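Local coordinates for LPXTG-motif cell wall anchor domain protein (Mobiluncus mulieris, PDB 5U5O), which probably works as a cell-wall-attached surface adhesin, of which this piece forms two Ig-like domains stiffened by internal covalent cross-links, at residues C228-D233 with V247-V252; K15-T20 with E106-N111; S54-E59 with A119-E124. One frame throughout, in Å; residues are numbered along the deposited sequence. Where two conformers were deposited one is given.

Contact 1 of 3, residues C228-D233 with V247-V252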
loop_
_atom_site.group_PDB
_atom_site.type_symbol
_atom_site.label_atom_id
_atom_site.label_comp_id
_atom_site.label_asym_id
_atom_site.label_seq_id
_atom_site.Cartn_x
_atom_site.Cartn_y
_atom_site.Cartn_z
ATOM N N CYS A 228 18.827 -0.061 -1.793
ATOM C CA CYS A 228 19.407 -0.476 -0.542
ATOM C C CYS A 228 20.954 -0.395 -0.659
ATOM O O CYS A 228 21.528 -0.831 -1.705
ATOM C CB CYS A 228 18.984 -1.885 -0.326
ATOM S SG CYS A 228 19.920 -2.881 0.822
ATOM N N THR A 229 21.622 0.109 0.352
ATOM C CA THR A 229 23.073 0.133 0.416
ATOM C C THR A 229 23.534 -0.843 1.476
ATOM O O THR A 229 22.891 -1.042 2.519
ATOM C CB THR A 229 23.638 1.544 0.659
ATOM O OG1 THR A 229 23.179 2.065 1.913
ATOM C CG2 THR A 229 23.221 2.496 -0.459
ATOM N N ILE A 230 24.669 -1.482 1.181
ATOM C CA ILE A 230 25.332 -2.389 2.097
ATOM C C ILE A 230 26.730 -1.819 2.295
ATOM O O ILE A 230 27.458 -1.606 1.306
ATOM C CB ILE A 230 25.430 -3.809 1.470
ATOM C CG1 ILE A 230 24.053 -4.349 1.125
ATOM C CG2 ILE A 230 26.120 -4.766 2.427
ATOM C CD1 ILE A 230 24.074 -5.525 0.179
ATOM N N SER A 231 27.144 -1.651 3.542
ATOM C CA SER A 231 28.430 -1.065 3.892
ATOM C C SER A 231 29.108 -1.968 4.890
ATOM O O SER A 231 28.563 -2.215 5.973
ATOM C CB SER A 231 28.235 0.304 4.561
ATOM O OG SER A 231 27.499 1.194 3.746
ATOM N N GLU A 232 30.290 -2.472 4.543
ATOM C CA GLU A 232 31.086 -3.255 5.477
ATOM C C GLU A 232 32.106 -2.374 6.174
ATOM O O GLU A 232 32.674 -1.480 5.567
ATOM C CB GLU A 232 31.839 -4.374 4.734
ATOM C CG GLU A 232 32.430 -5.393 5.685
ATOM C CD GLU A 232 33.081 -6.567 4.992
ATOM O OE1 GLU A 232 32.826 -6.801 3.787
ATOM O OE2 GLU A 232 33.821 -7.256 5.712
ATOM N N ASP A 233 32.386 -2.665 7.439
ATOM C CA ASP A 233 33.536 -2.091 8.109
ATOM C C ASP A 233 34.793 -2.825 7.657
ATOM O O ASP A 233 35.230 -3.796 8.276
ATOM C CB ASP A 233 33.354 -2.179 9.636
ATOM C CG ASP A 233 34.479 -1.524 10.419
ATOM O OD1 ASP A 233 35.514 -1.109 9.847
ATOM O OD2 ASP A 233 34.309 -1.402 11.650
ATOM N N VAL A 247 36.511 -6.546 -1.091
ATOM C CA VAL A 247 35.191 -7.088 -0.892
ATOM C C VAL A 247 34.532 -7.247 -2.254
ATOM O O VAL A 247 34.374 -6.274 -2.997
ATOM C CB VAL A 247 34.357 -6.235 0.072
ATOM C CG1 VAL A 247 33.015 -6.902 0.330
ATOM C CG2 VAL A 247 35.100 -6.047 1.394
ATOM N N LYS A 248 34.123 -8.471 -2.554
ATOM C CA LYS A 248 33.489 -8.769 -3.806
ATOM C C LYS A 248 32.027 -9.125 -3.576
ATOM O O LYS A 248 31.715 -10.121 -2.939
ATOM C CB LYS A 248 34.245 -9.913 -4.510
ATOM C CG LYS A 248 35.758 -9.675 -4.633
ATOM C CD LYS A 248 36.482 -10.817 -5.351
ATOM C CE LYS A 248 37.978 -10.557 -5.488
ATOM N NZ LYS A 248 38.690 -11.664 -6.174
ATOM N N PHE A 249 31.140 -8.288 -4.104
ATOM C CA PHE A 249 29.706 -8.503 -3.964
ATOM C C PHE A 249 29.147 -9.228 -5.173
ATOM O O PHE A 249 29.457 -8.865 -6.308
ATOM C CB PHE A 249 28.953 -7.192 -3.777
ATOM C CG PHE A 249 29.270 -6.477 -2.500
ATOM C CD1 PHE A 249 28.557 -6.748 -1.341
ATOM C CD2 PHE A 249 30.245 -5.496 -2.465
ATOM C CE1 PHE A 249 28.788 -6.039 -0.152
ATOM C CE2 PHE A 249 30.489 -4.790 -1.289
ATOM C CZ PHE A 249 29.754 -5.060 -0.130
ATOM N N THR A 250 28.310 -10.229 -4.945
ATOM C CA THR A 250 27.582 -10.917 -6.008
ATOM C C THR A 250 26.141 -11.085 -5.561
ATOM O O THR A 250 25.854 -10.933 -4.364
ATOM C CB THR A 250 28.174 -12.301 -6.309
ATOM O OG1 THR A 250 28.245 -13.062 -5.099
ATOM C CG2 THR A 250 29.577 -12.175 -6.876
ATOM N N ALA A 251 25.230 -11.324 -6.490
ATOM C CA ALA A 251 23.843 -11.652 -6.152
ATOM C C ALA A 251 23.358 -12.754 -7.072
ATOM O O ALA A 251 23.880 -12.923 -8.171
ATOM C CB ALA A 251 22.940 -10.432 -6.282
ATOM N N VAL A 252 22.369 -13.513 -6.614
ATOM C CA VAL A 252 21.758 -14.562 -7.416
ATOM C C VAL A 252 20.576 -14.023 -8.217
ATOM O O VAL A 252 20.195 -12.847 -8.093
ATOM C CB VAL A 252 21.352 -15.798 -6.579
ATOM C CG1 VAL A 252 22.553 -16.365 -5.836
ATOM C CG2 VAL A 252 20.233 -15.485 -5.606
#
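The phenyl ring of F249 and the carboxylate of E232 are the two flat groups, and each meets an aliphatic side chain of the other strand. The ring takes I230 obliquely at one corner, with I230 CG2 3.9 Å from F249 CE1. I230 CG2, anti to the backbone N, is the branch that reaches the ring, and the isoleucine and the phenylalanine run past one another head to tail. The carboxylate presents a single oxygen to the fork of V247: E232 OE1 stands 3.4 Å from V247 CG2 and 3.5 Å from V247 CG1, nestled against both methyls. An extended E232 chain (chi1 -167°, chi2 175°) carries this buried acid group across the gap. The backbones stay well apart, with the CA atoms of I230 and F249 9.7 Å from each other, so side chains alone join the segments. In this Ig-like domain, strand 226-232 is bonded to 193-200 and 264-269 in one sheet, while strand 244-251 pairs antiparallel with 281-291 in another. The C200-C228 disulfide ties two neighbouring strands of the first sheet. Beyond E232, D233 caps the start of helix 234-241, which leads the chain across to strand 244-251.

Contact 2 of 3, residues K15-T20 with E106-N111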
loop_
_atom_site.group_PDB
_atom_site.type_symbol
_atom_site.label_atom_id
_atom_site.label_comp_id
_atom_site.label_asym_id
_atom_site.label_seq_id
_atom_site.Cartn_x
_atom_site.Cartn_y
_atom_site.Cartn_z
ATOM N N LYS A 15 -11.795 -6.104 2.093
ATOM C CA LYS A 15 -11.569 -4.733 2.546
ATOM C C LYS A 15 -10.194 -4.174 2.154
ATOM O O LYS A 15 -9.902 -3.009 2.412
ATOM C CB LYS A 15 -11.754 -4.673 4.068
ATOM C CG LYS A 15 -13.155 -5.060 4.546
ATOM C CD LYS A 15 -14.250 -4.137 4.028
ATOM C CE LYS A 15 -13.927 -2.677 4.287
ATOM N NZ LYS A 15 -15.065 -1.750 4.038
ATOM N N ALA A 16 -9.362 -5.001 1.521
ATOM C CA ALA A 16 -8.038 -4.592 1.043
ATOM C C ALA A 16 -7.701 -5.243 -0.282
ATOM O O ALA A 16 -8.260 -6.275 -0.644
ATOM C CB ALA A 16 -6.978 -4.941 2.065
ATOM N N PHE A 17 -6.758 -4.624 -0.987
ATOM C CA PHE A 17 -6.249 -5.158 -2.240
ATOM C C PHE A 17 -4.772 -4.846 -2.356
ATOM O O PHE A 17 -4.245 -3.988 -1.643
ATOM C CB PHE A 17 -7.017 -4.611 -3.443
ATOM C CG PHE A 17 -6.886 -3.125 -3.643
ATOM C CD1 PHE A 17 -7.749 -2.240 -3.046
ATOM C CD2 PHE A 17 -5.903 -2.612 -4.458
ATOM C CE1 PHE A 17 -7.613 -0.877 -3.264
ATOM C CE2 PHE A 17 -5.756 -1.262 -4.675
ATOM C CZ PHE A 17 -6.620 -0.384 -4.082
ATOM N N ASP A 18 -4.132 -5.573 -3.269
ATOM C CA ASP A 18 -2.692 -5.481 -3.495
ATOM C C ASP A 18 -2.404 -4.385 -4.527
ATOM O O ASP A 18 -2.500 -4.618 -5.742
ATOM C CB ASP A 18 -2.145 -6.837 -3.967
ATOM C CG ASP A 18 -0.658 -6.798 -4.327
ATOM O OD1 ASP A 18 -0.022 -5.726 -4.215
ATOM O OD2 ASP A 18 -0.134 -7.851 -4.738
ATOM N N VAL A 19 -1.965 -3.231 -4.040
ATOM C CA VAL A 19 -1.761 -2.042 -4.869
ATOM C C VAL A 19 -0.452 -2.089 -5.658
ATOM O O VAL A 19 -0.250 -1.285 -6.567
ATOM C CB VAL A 19 -1.846 -0.740 -4.022
ATOM C CG1 VAL A 19 -0.588 -0.501 -3.181
ATOM C CG2 VAL A 19 -2.149 0.468 -4.898
ATOM N N THR A 20 0.434 -3.016 -5.305
ATOM C CA THR A 20 1.662 -3.226 -6.065
ATOM C C THR A 20 1.565 -4.407 -7.044
ATOM O O THR A 20 2.586 -4.891 -7.515
ATOM C CB THR A 20 2.873 -3.422 -5.134
ATOM O OG1 THR A 20 2.614 -4.477 -4.206
ATOM C CG2 THR A 20 3.216 -2.142 -4.412
ATOM N N GLU A 106 -1.977 3.629 -11.135
ATOM C CA GLU A 106 -0.988 4.720 -11.153
ATOM C C GLU A 106 -1.430 5.999 -10.428
ATOM O O GLU A 106 -0.586 6.773 -9.988
ATOM C CB GLU A 106 -0.530 5.043 -12.583
ATOM C CG GLU A 106 -1.580 5.659 -13.504
ATOM C CD GLU A 106 -1.005 6.243 -14.786
ATOM O OE1 GLU A 106 0.230 6.188 -15.006
ATOM O OE2 GLU A 106 -1.808 6.768 -15.581
ATOM N N ASP A 107 -2.741 6.225 -10.302
ATOM C CA ASP A 107 -3.251 7.332 -9.476
ATOM C C ASP A 107 -3.090 7.086 -7.976
ATOM O O ASP A 107 -3.181 8.028 -7.185
ATOM C CB ASP A 107 -4.721 7.627 -9.802
ATOM C CG ASP A 107 -4.907 8.234 -11.178
ATOM O OD1 ASP A 107 -3.902 8.556 -11.849
ATOM O OD2 ASP A 107 -6.067 8.400 -11.588
ATOM N N LEU A 108 -2.878 5.830 -7.587
ATOM C CA LEU A 108 -2.535 5.476 -6.208
ATOM C C LEU A 108 -1.027 5.475 -5.969
ATOM O O LEU A 108 -0.543 6.039 -4.989
ATOM C CB LEU A 108 -3.131 4.108 -5.851
ATOM C CG LEU A 108 -4.664 4.039 -5.872
ATOM C CD1 LEU A 108 -5.132 2.599 -5.734
ATOM C CD2 LEU A 108 -5.262 4.910 -4.779
ATOM N N THR A 109 -0.281 4.833 -6.859
ATOM C CA THR A 109 1.162 4.702 -6.679
ATOM C C THR A 109 1.954 5.943 -7.102
ATOM O O THR A 109 3.104 6.109 -6.683
ATOM C CB THR A 109 1.717 3.527 -7.500
ATOM O OG1 THR A 109 1.545 3.791 -8.900
ATOM C CG2 THR A 109 1.042 2.209 -7.123
ATOM N N LYS A 110 1.376 6.757 -7.988
ATOM C CA LYS A 110 2.080 7.865 -8.652
ATOM C C LYS A 110 3.316 7.382 -9.428
ATOM O O LYS A 110 4.244 8.160 -9.664
ATOM C CB LYS A 110 2.472 8.962 -7.646
ATOM C CG LYS A 110 1.387 9.345 -6.650
ATOM C CD LYS A 110 0.142 9.870 -7.339
ATOM C CE LYS A 110 -0.927 10.259 -6.331
ATOM N NZ LYS A 110 -2.099 10.891 -6.997
ATOM N N ASN A 111 3.317 6.107 -9.838
ATOM C CA ASN A 111 4.503 5.449 -10.413
ATOM C C ASN A 111 5.793 5.572 -9.578
ATOM O O ASN A 111 6.901 5.632 -10.133
ATOM C CB ASN A 111 4.722 5.928 -11.853
ATOM C CG ASN A 111 3.519 5.668 -12.736
ATOM O OD1 ASN A 111 2.964 6.586 -13.347
ATOM N ND2 ASN A 111 3.103 4.408 -12.809
#
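L108 reaches from its short helix toward F17 and V19, and its side chain can be followed outward. CB already touches the valine, 3.9 Å from V19 CG2. CG lies anti to the carbonyl carbon (chi1 -63°), and the extended second torsion (chi2 171°) carries CD1 outward to V19 and F17. There L108 CD1 sits 3.8 Å from V19 CG2, and it also meets the rim of the phenyl ring, close to the ring plane, with F17 CZ 3.7 Å away.

One residue on, T109 turns its methyl to the backbone: T109 CG2 lies 3.8 Å from V19 O, a carbonyl that is hydrogen-bonded to R105 just upstream on the helix. The threonine hydroxyl, the other branch, closes an ST turn with the backbone N of N111. K110 leaves the helix with positive phi and folds back to bring its NZ to D107 O. Beside V19, an Asx turn shapes the first segment. D18 OD1 receives T20 OG1 at 2.9 Å on its syn lone pair and T20 N at 3.0 Å from the anti side, 32° out of the carboxylate plane, so two bonds hold this carboxylate against the bend.

Strand 16-18 runs parallel to strand 150-178 after 4-10 has paired in the other sheet, and helix 105-109 bridges strands 94-104 and 118-127 from sheet to sheet. By topology these probably correspond to the A' strand and the E-F connection of an Ig-like sandwich, with L108 packed between the helix and the A'-like strand.

Contact 3 of 3, residues S54-E59 with A119-E124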
loop_
_atom_site.group_PDB
_atom_site.type_symbol
_atom_site.label_atom_id
_atom_site.label_comp_id
_atom_site.label_asym_id
_atom_site.label_seq_id
_atom_site.Cartn_x
_atom_site.Cartn_y
_atom_site.Cartn_z
ATOM N N SER A 54 -6.563 11.038 4.008
ATOM C CA SER A 54 -6.054 12.349 4.475
ATOM C C SER A 54 -6.628 13.570 3.742
ATOM O O SER A 54 -6.653 14.667 4.311
ATOM C CB SER A 54 -4.517 12.401 4.429
ATOM O OG SER A 54 -4.029 12.776 3.149
ATOM N N VAL A 55 -7.090 13.382 2.504
ATOM C CA VAL A 55 -7.737 14.457 1.724
ATOM C C VAL A 55 -9.230 14.184 1.448
ATOM O O VAL A 55 -9.815 14.738 0.508
ATOM C CB VAL A 55 -6.964 14.751 0.410
ATOM C CG1 VAL A 55 -5.574 15.286 0.728
ATOM C CG2 VAL A 55 -6.869 13.523 -0.495
ATOM N N ALA A 56 -9.849 13.351 2.284
ATOM C CA ALA A 56 -11.216 12.903 2.037
ATOM C C ALA A 56 -12.163 14.096 2.088
ATOM O O ALA A 56 -12.135 14.872 3.037
ATOM C CB ALA A 56 -11.631 11.839 3.047
ATOM N N GLY A 57 -12.957 14.265 1.034
ATOM C CA GLY A 57 -13.913 15.366 0.911
ATOM C C GLY A 57 -13.401 16.604 0.187
ATOM O O GLY A 57 -14.190 17.500 -0.122
ATOM N N ASP A 58 -12.094 16.656 -0.096
ATOM C CA ASP A 58 -11.487 17.793 -0.792
ATOM C C ASP A 58 -11.824 17.717 -2.280
ATOM O O ASP A 58 -11.402 16.784 -2.966
ATOM C CB ASP A 58 -9.961 17.820 -0.602
ATOM C CG ASP A 58 -9.534 17.934 0.867
ATOM O OD1 ASP A 58 -10.398 18.085 1.762
ATOM O OD2 ASP A 58 -8.309 17.864 1.123
ATOM N N GLU A 59 -12.599 18.688 -2.767
ATOM C CA GLU A 59 -12.993 18.750 -4.178
ATOM C C GLU A 59 -11.765 19.017 -5.053
ATOM O O GLU A 59 -11.014 19.963 -4.800
ATOM C CB GLU A 59 -14.047 19.840 -4.399
ATOM N N ALA A 119 -4.717 4.401 2.848
ATOM C CA ALA A 119 -6.102 4.359 3.314
ATOM C C ALA A 119 -7.022 5.093 2.351
ATOM O O ALA A 119 -6.805 6.277 2.035
ATOM C CB ALA A 119 -6.235 4.958 4.710
ATOM N N LEU A 120 -8.058 4.388 1.903
ATOM C CA LEU A 120 -9.104 4.977 1.061
ATOM C C LEU A 120 -10.462 4.991 1.754
ATOM O O LEU A 120 -10.739 4.163 2.610
ATOM C CB LEU A 120 -9.234 4.188 -0.240
ATOM C CG LEU A 120 -7.937 3.944 -1.009
ATOM C CD1 LEU A 120 -8.192 3.114 -2.261
ATOM C CD2 LEU A 120 -7.270 5.251 -1.405
ATOM N N VAL A 121 -11.334 5.868 1.282
ATOM C CA VAL A 121 -12.683 5.942 1.836
ATOM C C VAL A 121 -13.654 6.435 0.769
ATOM O O VAL A 121 -13.320 7.303 -0.029
ATOM C CB VAL A 121 -12.707 6.802 3.133
ATOM C CG1 VAL A 121 -12.337 8.249 2.821
ATOM C CG2 VAL A 121 -14.047 6.690 3.860
ATOM N N VAL A 122 -14.864 5.875 0.809
ATOM C CA VAL A 122 -15.975 6.236 -0.071
ATOM C C VAL A 122 -16.899 7.223 0.667
ATOM O O VAL A 122 -17.215 7.028 1.858
ATOM C CB VAL A 122 -16.795 4.999 -0.422
ATOM C CG1 VAL A 122 -18.086 5.355 -1.150
ATOM C CG2 VAL A 122 -15.941 4.079 -1.276
ATOM N N TYR A 123 -17.251 8.306 -0.017
ATOM C CA TYR A 123 -18.266 9.285 0.413
ATOM C C TYR A 123 -19.470 9.081 -0.491
ATOM O O TYR A 123 -19.327 8.683 -1.655
ATOM C CB TYR A 123 -17.694 10.681 0.215
ATOM C CG TYR A 123 -16.816 11.203 1.353
ATOM C CD1 TYR A 123 -16.145 10.350 2.239
ATOM C CD2 TYR A 123 -16.689 12.581 1.554
ATOM C CE1 TYR A 123 -15.369 10.855 3.280
ATOM C CE2 TYR A 123 -15.913 13.088 2.586
ATOM C CZ TYR A 123 -15.259 12.224 3.443
ATOM O OH TYR A 123 -14.496 12.749 4.459
ATOM N N GLU A 124 -20.673 9.363 0.038
ATOM C CA GLU A 124 -21.919 9.172 -0.722
ATOM C C GLU A 124 -22.902 10.287 -0.393
ATOM O O GLU A 124 -22.954 10.776 0.761
ATOM C CB GLU A 124 -22.584 7.833 -0.388
ATOM C CG GLU A 124 -23.633 7.372 -1.394
ATOM C CD GLU A 124 -23.019 6.733 -2.639
ATOM O OE1 GLU A 124 -21.812 6.393 -2.629
ATOM O OE2 GLU A 124 -23.746 6.614 -3.639
HETATM O O HOH W 1 -14.630 15.603 4.594
#
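A56 and G57 are the two residues of this loop that press on strand 118-127, and the run into them starts at S54, whose OG is hydrogen-bonded to E52 at the end of the preceding strand. V55 turns its side chain away from the strand, but its carbonyl begins a type II beta turn: D58 N donates to V55 O at 3.0 Å.

A56, the first of the two central residues, aims its methyl at the strand. A56 CB rests 3.7 Å from V121 CG1 and approaches the end of the tyrosine, 3.3 Å from Y123 OH and 3.7 Å from Y123 CZ. The methyl comes at the ring obliquely. V121 offers CG1 from a position between its backbone N and carbonyl carbon (chi1 64°), while Y123 reaches over from two residues along on the same side of the strand.

In the Ig-like sandwich of the T-Q ester bond domain this loop joins strand 43-52 to strand 64-71, which by strand order probably matches the C-C' connection. Strand 43-52 pairs with both 64-71 and 118-127, and the loop at its end curls back over the outer side chains of 118-127. Y51 on 43-52 makes an edge-to-face stack with Y123.

The carbonyl of A56 takes a hydrogen bond from a water, which is also 2.9 Å from Y123 OH and lies at the ring edge, in its plane, so the hydroxyl and the turn are joined through solvent. G57 follows with a phi of 93°, the positive value expected at the third position of a type II turn. Without a side chain, its backbone can lie close against the tyrosine, with G57 CA 3.5 Å from Y123 CE2. D58 then completes the turn, and the chain moves off toward strand 64-71.

How the contacts relate
Contacts 2 and 3 belong to the T-Q ester bond domain and contact 1 to the DUF5979 domain. The centres of contacts 2 and 3 are about 16 Å apart and their segments alternate along the chain. They touch inside the sandwich, where L108 CD2 meets L120 CD2 at 3.9 Å; helix 105-109 leads on to strand 118-127. Contact 1 comes later in sequence, its centre about 31 Å from that of contact 2 and 43 Å from that of contact 3, on the opposite side of the chain's centre from the latter. Strand 150-178 runs from one domain into the other, consistent with an elongated, rod-like stalk of linked Ig-like modules.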